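Local structure of KLLA0B12012p (Kluyveromyces lactis, 6Y3P) at residues A[219-224]-A[229-234]; A[56-61]-A[67-72]; A[204-209]-A[242-247]. The protein probably binds ATP through this C-terminal ATP-grasp domain and, as Pby1, is a direct partner of the mRNA decapping enzyme Dcp2. All blocks are in the same frame, centred on the assembly; numbering follows the deposited sequence.

Contact 1 (A[219-224]-A[229-234]); sequences CYVTCS and VFVYDR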
loop_
_atom_site.group_PDB
_atom_site.type_symbol
_atom_site.label_atom_id
_atom_site.label_comp_id
_atom_site.label_asym_id
_atom_site.label_seq_id
_atom_site.Cartn_x
_atom_site.Cartn_y
_atom_site.Cartn_z
ATOM N N CYS A 219 5.263 -2.244 -3.936
ATOM C CA CYS A 219 6.328 -1.259 -3.858
ATOM C C CYS A 219 6.590 -0.914 -2.358
ATOM O O CYS A 219 5.657 -0.511 -1.652
ATOM C CB CYS A 219 5.925 -0.029 -4.674
ATOM S SG CYS A 219 7.109 1.340 -4.612
ATOM N N TYR A 220 7.833 -1.137 -1.852
ATOM C CA TYR A 220 8.156 -0.752 -0.466
ATOM C C TYR A 220 8.524 0.718 -0.417
ATOM O O TYR A 220 9.384 1.170 -1.166
ATOM C CB TYR A 220 9.258 -1.611 0.148
ATOM C CG TYR A 220 8.858 -3.066 0.187
ATOM C CD1 TYR A 220 7.841 -3.506 1.032
ATOM C CD2 TYR A 220 9.459 -3.998 -0.658
ATOM C CE1 TYR A 220 7.443 -4.843 1.051
ATOM C CE2 TYR A 220 9.077 -5.341 -0.642
ATOM C CZ TYR A 220 8.078 -5.761 0.229
ATOM O OH TYR A 220 7.684 -7.069 0.269
ATOM N N VAL A 221 7.823 1.465 0.424
ATOM C CA VAL A 221 7.973 2.897 0.577
ATOM C C VAL A 221 8.377 3.167 2.014
ATOM O O VAL A 221 7.673 2.743 2.922
ATOM C CB VAL A 221 6.660 3.617 0.196
ATOM C CG1 VAL A 221 6.778 5.130 0.406
ATOM C CG2 VAL A 221 6.256 3.302 -1.238
ATOM N N THR A 222 9.514 3.852 2.226
ATOM C CA THR A 222 9.983 4.170 3.572
ATOM C C THR A 222 9.830 5.642 3.841
ATOM O O THR A 222 10.340 6.468 3.097
ATOM C CB THR A 222 11.430 3.661 3.835
ATOM O OG1 THR A 222 11.533 2.292 3.469
ATOM C CG2 THR A 222 11.865 3.820 5.289
ATOM N N CYS A 223 9.103 5.962 4.892
ATOM C CA CYS A 223 8.971 7.318 5.410
ATOM C C CYS A 223 9.957 7.423 6.503
ATOM O O CYS A 223 10.002 6.541 7.343
ATOM C CB CYS A 223 7.568 7.586 5.934
ATOM S SG CYS A 223 6.385 7.937 4.636
ATOM N N SER A 224 10.705 8.501 6.532
ATOM C CA SER A 224 11.690 8.750 7.576
ATOM C C SER A 224 11.517 10.159 8.182
ATOM O O SER A 224 11.546 11.143 7.447
ATOM C CB SER A 224 13.100 8.574 7.023
ATOM O OG SER A 224 14.025 8.802 8.070
ATOM N N VAL A 229 10.379 10.917 2.146
ATOM C CA VAL A 229 9.699 9.765 1.560
ATOM C C VAL A 229 10.625 9.117 0.554
ATOM O O VAL A 229 11.135 9.787 -0.340
ATOM C CB VAL A 229 8.299 10.059 0.975
ATOM C CG1 VAL A 229 7.603 8.748 0.589
ATOM C CG2 VAL A 229 7.432 10.864 1.949
ATOM N N PHE A 230 10.881 7.817 0.744
ATOM C CA PHE A 230 11.800 7.061 -0.071
ATOM C C PHE A 230 11.104 5.883 -0.696
ATOM O O PHE A 230 10.496 5.065 -0.000
ATOM C CB PHE A 230 12.973 6.568 0.775
ATOM C CG PHE A 230 13.818 7.655 1.384
ATOM C CD1 PHE A 230 14.879 8.208 0.679
ATOM C CD2 PHE A 230 13.568 8.112 2.672
ATOM C CE1 PHE A 230 15.668 9.201 1.246
ATOM C CE2 PHE A 230 14.365 9.098 3.239
ATOM C CZ PHE A 230 15.405 9.642 2.519
ATOM N N VAL A 231 11.173 5.808 -2.018
ATOM C CA VAL A 231 10.607 4.691 -2.759
ATOM C C VAL A 231 11.760 3.754 -3.120
ATOM O O VAL A 231 12.807 4.188 -3.592
ATOM C CB VAL A 231 9.805 5.171 -3.989
ATOM C CG1 VAL A 231 9.404 4.010 -4.886
ATOM C CG2 VAL A 231 8.574 5.973 -3.571
ATOM N N TYR A 232 11.577 2.475 -2.831
ATOM C CA TYR A 232 12.516 1.412 -3.157
ATOM C C TYR A 232 12.194 0.932 -4.596
ATOM O O TYR A 232 11.102 0.410 -4.850
ATOM C CB TYR A 232 12.406 0.269 -2.124
ATOM C CG TYR A 232 13.475 -0.782 -2.300
ATOM C CD1 TYR A 232 14.813 -0.426 -2.484
ATOM C CD2 TYR A 232 13.159 -2.132 -2.267
ATOM C CE1 TYR A 232 15.803 -1.392 -2.666
ATOM C CE2 TYR A 232 14.142 -3.108 -2.436
ATOM C CZ TYR A 232 15.462 -2.732 -2.632
ATOM O OH TYR A 232 16.426 -3.692 -2.773
ATOM N N ASP A 233 13.127 1.173 -5.532
ATOM C CA ASP A 233 12.963 0.877 -6.963
ATOM C C ASP A 233 13.044 -0.599 -7.356
ATOM O O ASP A 233 12.781 -0.904 -8.509
ATOM C CB ASP A 233 13.938 1.700 -7.829
ATOM C CG ASP A 233 13.381 3.067 -8.196
ATOM O OD1 ASP A 233 12.205 3.345 -7.847
ATOM O OD2 ASP A 233 14.116 3.856 -8.829
ATOM N N ARG A 234 13.391 -1.496 -6.431
ATOM C CA ARG A 234 13.406 -2.927 -6.716
ATOM C C ARG A 234 12.049 -3.420 -6.217
ATOM O O ARG A 234 11.866 -3.672 -5.023
ATOM C CB ARG A 234 14.582 -3.612 -6.018
ATOM C CG ARG A 234 15.960 -3.076 -6.486
ATOM C CD ARG A 234 17.120 -3.960 -6.018
ATOM N NE ARG A 234 17.009 -5.325 -6.543
ATOM C CZ ARG A 234 17.683 -6.370 -6.085
ATOM N NH1 ARG A 234 18.558 -6.223 -5.095
ATOM N NH2 ARG A 234 17.503 -7.571 -6.623
HETATM O O HOH W 1 9.981 -1.771 -3.842
#

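Contact 2 (A[56-61]-A[67-72]); sequences EQLDMD and QLYHAN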
loop_
_atom_site.group_PDB
_atom_site.type_symbol
_atom_site.label_atom_id
_atom_site.label_comp_id
_atom_site.label_asym_id
_atom_site.label_seq_id
_atom_site.Cartn_x
_atom_site.Cartn_y
_atom_site.Cartn_z
ATOM N N GLU A 56 2.827 -4.335 17.684
ATOM C CA GLU A 56 2.426 -4.522 19.073
ATOM C C GLU A 56 3.573 -4.431 20.084
ATOM O O GLU A 56 3.291 -4.135 21.247
ATOM C CB GLU A 56 1.638 -5.845 19.257
ATOM C CG GLU A 56 0.209 -5.845 18.701
ATOM C CD GLU A 56 -0.616 -4.563 18.747
ATOM O OE1 GLU A 56 -1.152 -4.167 17.685
ATOM O OE2 GLU A 56 -0.737 -3.957 19.839
ATOM N N GLN A 57 4.854 -4.672 19.670
ATOM C CA GLN A 57 5.985 -4.593 20.627
ATOM C C GLN A 57 6.428 -3.127 20.848
ATOM O O GLN A 57 7.114 -2.821 21.831
ATOM C CB GLN A 57 7.197 -5.433 20.173
ATOM C CG GLN A 57 6.932 -6.918 19.923
ATOM C CD GLN A 57 7.954 -7.563 19.014
ATOM O OE1 GLN A 57 8.628 -6.917 18.198
ATOM N NE2 GLN A 57 8.054 -8.867 19.081
ATOM N N LEU A 58 6.058 -2.228 19.928
ATOM C CA LEU A 58 6.485 -0.830 20.068
ATOM C C LEU A 58 5.698 -0.068 21.140
ATOM O O LEU A 58 4.573 -0.456 21.471
ATOM C CB LEU A 58 6.469 -0.100 18.720
ATOM C CG LEU A 58 7.243 -0.750 17.577
ATOM C CD1 LEU A 58 6.995 -0.010 16.290
ATOM C CD2 LEU A 58 8.738 -0.814 17.861
ATOM N N ASP A 59 6.320 0.978 21.712
ATOM C CA ASP A 59 5.706 1.790 22.754
ATOM C C ASP A 59 5.350 3.159 22.207
ATOM O O ASP A 59 6.193 4.063 22.168
ATOM C CB ASP A 59 6.609 1.891 23.990
ATOM C CG ASP A 59 5.907 2.419 25.243
ATOM O OD1 ASP A 59 4.714 2.824 25.144
ATOM O OD2 ASP A 59 6.531 2.397 26.322
ATOM N N MET A 60 4.073 3.313 21.816
ATOM C CA MET A 60 3.548 4.533 21.208
ATOM C C MET A 60 3.515 5.720 22.172
ATOM O O MET A 60 3.687 6.858 21.723
ATOM C CB MET A 60 2.183 4.291 20.532
ATOM C CG MET A 60 2.227 3.256 19.395
ATOM S SD MET A 60 3.267 3.756 18.005
ATOM C CE MET A 60 4.128 2.279 17.701
ATOM N N ASP A 61 3.368 5.467 23.481
ATOM C CA ASP A 61 3.385 6.529 24.498
ATOM C C ASP A 61 4.798 7.106 24.688
ATOM O O ASP A 61 4.943 8.312 24.861
ATOM C CB ASP A 61 2.777 6.047 25.836
ATOM C CG ASP A 61 1.303 5.676 25.735
ATOM O OD1 ASP A 61 0.993 4.466 25.757
ATOM O OD2 ASP A 61 0.460 6.599 25.609
ATOM N N GLN A 67 11.904 11.852 23.250
ATOM C CA GLN A 67 12.622 12.118 22.017
ATOM C C GLN A 67 13.850 11.242 21.843
ATOM O O GLN A 67 14.453 11.241 20.771
ATOM C CB GLN A 67 12.937 13.609 21.882
ATOM C CG GLN A 67 11.703 14.437 21.501
ATOM C CD GLN A 67 10.882 13.827 20.378
ATOM O OE1 GLN A 67 9.906 13.100 20.613
ATOM N NE2 GLN A 67 11.268 14.098 19.136
ATOM N N LEU A 68 14.188 10.453 22.879
ATOM C CA LEU A 68 15.321 9.534 22.846
ATOM C C LEU A 68 14.939 8.243 22.167
ATOM O O LEU A 68 15.803 7.598 21.587
ATOM C CB LEU A 68 15.823 9.251 24.274
ATOM C CG LEU A 68 16.620 10.371 24.950
ATOM C CD1 LEU A 68 17.018 9.987 26.375
ATOM C CD2 LEU A 68 17.832 10.719 24.142
ATOM N N TYR A 69 13.644 7.874 22.240
ATOM C CA TYR A 69 13.075 6.636 21.700
ATOM C C TYR A 69 12.639 6.780 20.250
ATOM O O TYR A 69 11.798 7.610 19.924
ATOM C CB TYR A 69 11.897 6.187 22.575
ATOM C CG TYR A 69 11.181 4.936 22.099
ATOM C CD1 TYR A 69 11.723 3.671 22.319
ATOM C CD2 TYR A 69 9.913 5.012 21.530
ATOM C CE1 TYR A 69 11.035 2.516 21.949
ATOM C CE2 TYR A 69 9.219 3.864 21.151
ATOM C CZ TYR A 69 9.776 2.618 21.374
ATOM O OH TYR A 69 9.074 1.488 21.047
ATOM N N HIS A 70 13.211 5.959 19.382
ATOM C CA HIS A 70 12.882 5.915 17.956
ATOM C C HIS A 70 12.370 4.547 17.668
ATOM O O HIS A 70 12.851 3.573 18.235
ATOM C CB HIS A 70 14.090 6.262 17.078
ATOM C CG HIS A 70 14.692 7.599 17.395
ATOM N ND1 HIS A 70 15.254 7.869 18.638
ATOM C CD2 HIS A 70 14.838 8.689 16.609
ATOM C CE1 HIS A 70 15.684 9.120 18.577
ATOM N NE2 HIS A 70 15.472 9.649 17.372
ATOM N N ALA A 71 11.326 4.476 16.877
ATOM C CA ALA A 71 10.673 3.224 16.526
ATOM C C ALA A 71 10.426 3.127 15.001
ATOM O O ALA A 71 10.441 4.136 14.296
ATOM C CB ALA A 71 9.366 3.088 17.307
ATOM N N ASN A 72 10.182 1.907 14.512
ATOM C CA ASN A 72 9.900 1.636 13.104
ATOM C C ASN A 72 8.383 1.731 12.802
ATOM O O ASN A 72 7.826 0.915 12.076
ATOM C CB ASN A 72 10.496 0.287 12.670
ATOM C CG ASN A 72 9.850 -0.915 13.306
ATOM O OD1 ASN A 72 9.794 -1.040 14.523
ATOM N ND2 ASN A 72 9.388 -1.853 12.492
#

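Contact 3 (A[204-209]-A[242-247]); sequences PLLLSE and NKFVPP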
loop_
_atom_site.group_PDB
_atom_site.type_symbol
_atom_site.label_atom_id
_atom_site.label_comp_id
_atom_site.label_asym_id
_atom_site.label_seq_id
_atom_site.Cartn_x
_atom_site.Cartn_y
_atom_site.Cartn_z
ATOM N N PRO A 204 -6.386 -5.392 -17.298
ATOM C CA PRO A 204 -5.051 -5.646 -16.719
ATOM C C PRO A 204 -3.960 -5.960 -17.744
ATOM O O PRO A 204 -4.269 -6.532 -18.765
ATOM C CB PRO A 204 -5.304 -6.831 -15.765
ATOM C CG PRO A 204 -6.371 -7.567 -16.405
ATOM C CD PRO A 204 -7.303 -6.492 -16.950
ATOM N N LEU A 205 -2.715 -5.561 -17.482
ATOM C CA LEU A 205 -1.568 -5.844 -18.346
ATOM C C LEU A 205 -1.300 -7.349 -18.259
ATOM O O LEU A 205 -1.119 -7.901 -17.163
ATOM C CB LEU A 205 -0.326 -5.044 -17.890
ATOM C CG LEU A 205 0.996 -5.285 -18.625
ATOM C CD1 LEU A 205 0.869 -5.041 -20.127
ATOM C CD2 LEU A 205 2.108 -4.425 -18.021
ATOM N N LEU A 206 -1.374 -8.002 -19.420
ATOM C CA LEU A 206 -1.202 -9.449 -19.595
ATOM C C LEU A 206 0.044 -9.708 -20.398
ATOM O O LEU A 206 0.152 -9.228 -21.526
ATOM C CB LEU A 206 -2.447 -10.086 -20.245
ATOM C CG LEU A 206 -3.739 -9.832 -19.448
ATOM C CD1 LEU A 206 -4.975 -10.255 -20.252
ATOM C CD2 LEU A 206 -3.667 -10.458 -18.037
ATOM N N LEU A 207 0.994 -10.408 -19.779
ATOM C CA LEU A 207 2.319 -10.698 -20.312
ATOM C C LEU A 207 2.394 -12.102 -20.772
ATOM O O LEU A 207 1.824 -12.973 -20.119
ATOM C CB LEU A 207 3.421 -10.434 -19.240
ATOM C CG LEU A 207 3.484 -8.982 -18.678
ATOM C CD1 LEU A 207 4.511 -8.861 -17.550
ATOM C CD2 LEU A 207 3.752 -7.960 -19.797
ATOM N N SER A 208 3.102 -12.327 -21.893
ATOM C CA SER A 208 3.302 -13.632 -22.536
ATOM C C SER A 208 3.945 -14.603 -21.533
ATOM O O SER A 208 3.354 -15.622 -21.198
ATOM C CB SER A 208 4.187 -13.467 -23.772
ATOM O OG SER A 208 4.831 -14.660 -24.197
ATOM N N GLU A 209 5.125 -14.228 -21.028
ATOM C CA GLU A 209 5.941 -14.959 -20.076
ATOM C C GLU A 209 5.185 -15.429 -18.795
ATOM O O GLU A 209 5.512 -16.476 -18.254
ATOM C CB GLU A 209 7.175 -14.130 -19.727
ATOM C CG GLU A 209 6.874 -12.794 -19.063
ATOM C CD GLU A 209 8.122 -12.009 -18.739
ATOM O OE1 GLU A 209 9.142 -12.629 -18.367
ATOM O OE2 GLU A 209 8.092 -10.768 -18.890
ATOM N N ASN A 242 -4.362 -18.234 -11.683
ATOM C CA ASN A 242 -5.012 -18.609 -12.922
ATOM C C ASN A 242 -4.924 -17.548 -14.021
ATOM O O ASN A 242 -4.674 -16.377 -13.740
ATOM C CB ASN A 242 -6.465 -18.995 -12.611
ATOM C CG ASN A 242 -6.572 -20.042 -11.507
ATOM O OD1 ASN A 242 -7.087 -19.771 -10.404
ATOM N ND2 ASN A 242 -5.996 -21.232 -11.745
ATOM N N LYS A 243 -5.091 -17.978 -15.283
ATOM C CA LYS A 243 -5.077 -17.088 -16.439
ATOM C C LYS A 243 -6.290 -16.168 -16.344
ATOM O O LYS A 243 -7.381 -16.612 -15.971
ATOM C CB LYS A 243 -5.107 -17.877 -17.765
ATOM C CG LYS A 243 -3.989 -18.904 -17.916
ATOM C CD LYS A 243 -3.765 -19.286 -19.388
ATOM C CE LYS A 243 -2.991 -20.578 -19.605
ATOM N NZ LYS A 243 -1.710 -20.641 -18.850
ATOM N N PHE A 244 -6.084 -14.876 -16.626
ATOM C CA PHE A 244 -7.160 -13.895 -16.572
ATOM C C PHE A 244 -8.243 -14.170 -17.624
ATOM O O PHE A 244 -7.944 -14.383 -18.805
ATOM C CB PHE A 244 -6.606 -12.474 -16.705
ATOM C CG PHE A 244 -7.635 -11.386 -16.517
ATOM C CD1 PHE A 244 -8.051 -11.013 -15.243
ATOM C CD2 PHE A 244 -8.182 -10.724 -17.616
ATOM C CE1 PHE A 244 -8.994 -9.994 -15.070
ATOM C CE2 PHE A 244 -9.123 -9.706 -17.442
ATOM C CZ PHE A 244 -9.524 -9.349 -16.171
ATOM N N VAL A 245 -9.494 -14.227 -17.165
ATOM C CA VAL A 245 -10.638 -14.447 -18.042
ATOM C C VAL A 245 -11.567 -13.255 -17.807
ATOM O O VAL A 245 -12.096 -13.139 -16.699
ATOM C CB VAL A 245 -11.351 -15.823 -17.823
ATOM C CG1 VAL A 245 -12.567 -15.969 -18.747
ATOM C CG2 VAL A 245 -10.388 -16.998 -18.020
ATOM N N PRO A 246 -11.730 -12.334 -18.798
ATOM C CA PRO A 246 -12.615 -11.172 -18.579
ATOM C C PRO A 246 -14.108 -11.528 -18.494
ATOM O O PRO A 246 -14.631 -12.217 -19.383
ATOM C CB PRO A 246 -12.314 -10.252 -19.764
ATOM C CG PRO A 246 -11.793 -11.133 -20.816
ATOM C CD PRO A 246 -11.147 -12.322 -20.156
ATOM N N PRO A 247 -14.810 -11.044 -17.442
ATOM C CA PRO A 247 -16.243 -11.356 -17.297
ATOM C C PRO A 247 -17.152 -10.741 -18.360
ATOM O O PRO A 247 -16.837 -9.679 -18.907
ATOM C CB PRO A 247 -16.577 -10.847 -15.886
ATOM C CG PRO A 247 -15.238 -10.751 -15.195
ATOM C CD PRO A 247 -14.332 -10.267 -16.285
#

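Contact 1 (A[219-224]-A[229-234])
T222 and F230 form a hydrogen-bonded pair of the antiparallel hairpin 215-224/228-239: T222 N donates to F230 O (2.7 Å), and F230 N donates back to T222 O (2.8 Å). Y232 N then meets Y220 O at 3.0 Å, an almost linear approach to the carbonyl (C=O...N 175°). Beyond this bond a water takes over. It accepts from Y220 N and donates to Y232 O at 2.7 Å and to R234 O at 2.9 Å, tying the end of the second segment to the first. V221 and C223, lying in non-hydrogen-bonded pairs with V231 and V229, turn their backbone bonds outward, to F329 and E327. V221 CG1 touches V229 CG1 at 3.7 Å, and C219 SG reaches V231 CG1 at 3.5 Å; helix 290-313 packs on C223, V229 and V231. On the face of T222, F230 CG, anti to its carbonyl carbon (chi1 -62°), sets the ring edge against T222 O and S224 CB; F391 stacks on the ring. The Y232 hydroxyl bonds to L362 O. The water thus carries the polar link between the strands past their last direct bond, while the side chains that meet across the hairpin add apolar contact alone.

Contact 2 (A[56-61]-A[67-72])
L58 and D59 meet Y69 at its phenol oxygen. The hydrogen bonding is compact: D59 N donates to Y69 OH at 2.9 Å, nearly straight at 172°, and the same hydroxyl also bonds H51 ND1, so it is gripped from two residues. With CG anti to the backbone N (chi1 178°), Y69 extends its ring from the strand toward the 58-59 peptide, and D59 O approaches CE2 obliquely, at 3.2 Å. D59 is also the N-cap of helix 60-65, its OD1 accepting a weak bond from D61 N (3.4 Å). The phenol therefore holds the backbone of the residue that caps the helix. Apolar contact centres on L58, whose CD2 packs on A71 CB at 4.0 Å. The leucine side chain crosses those of Y69 and N72 at about right angles, and its CD1 and CD2 both make van der Waals contact, at 3.5 Å, with N72 OD1, a polar oxygen that bonds G53 N. These residues close the beta-alpha-beta unit of strand 48-52, helix 60-65 and strand 69-71. L63 of the helix touches Y69 and A71, H51 lies against L58, and strand 69-71, the last of the four-stranded parallel sheet, passes a backbone bond from A71 to L326 of strand 326-335.

Contact 3 (A[204-209]-A[242-247])
P204-L206 and F244 belong to two extended loops whose backbones stay well apart, the nearest alpha carbons being L206 CA and F244 CA at 8.0 Å, with no hydrogen bond between the segments. The motif is a proline-aromatic CH-pi contact, made between loops of the ATP-grasp domain: segment 204-209 lies in the loop from strand 194-200 to strand 215-224, and segment 242-247 in the loop from strand 228-239 to strand 253-254. F244 projects its ring toward the other loop, CG anti to the backbone N (chi1 -174°), and P204 comes from the opposite direction to lie over one face. P204 CG stands 3.6 Å from the centroid of the F244 ring and only 10° off the ring normal, so this carbon meets the pi cloud and not the ring edge. P204 CD follows, 3.7 Å from F244 CZ. L206 crosses the phenylalanine at about a right angle, its CD1 standing obliquely by the ring. F244 also touches Y200, and its backbone is bonded to G212; L205 is bonded through its backbone to V335, which ties the other loop to strand 326-335. P204 is buried while L206 remains exposed, so the contact is only partly buried. The second methyl of the leucine completes it: L206 CD2 rests 3.8 Å from F244 CB.

How the contacts relate
Contact 1 is the core of the three, about 11 Å from the chain centre to its own centre, with all its touching residues buried; contacts 2 and 3 lie about 22 Å out on opposite sides, their own centres about 43 Å apart. Contact 2 is largely buried too, but on the parallel sheet, whereas contact 3 reaches the surface. Strand 326-335 links them all: it pairs with 219-224 and also meets the 67-72 and 204-209 segments by backbone bonds. The chemistry changes accordingly: regular backbone pairing completed by water in contact 1, one phenol bonded to the backbone of the N-cap residue in contact 2, and purely apolar side-chain contact between loops in contact 3.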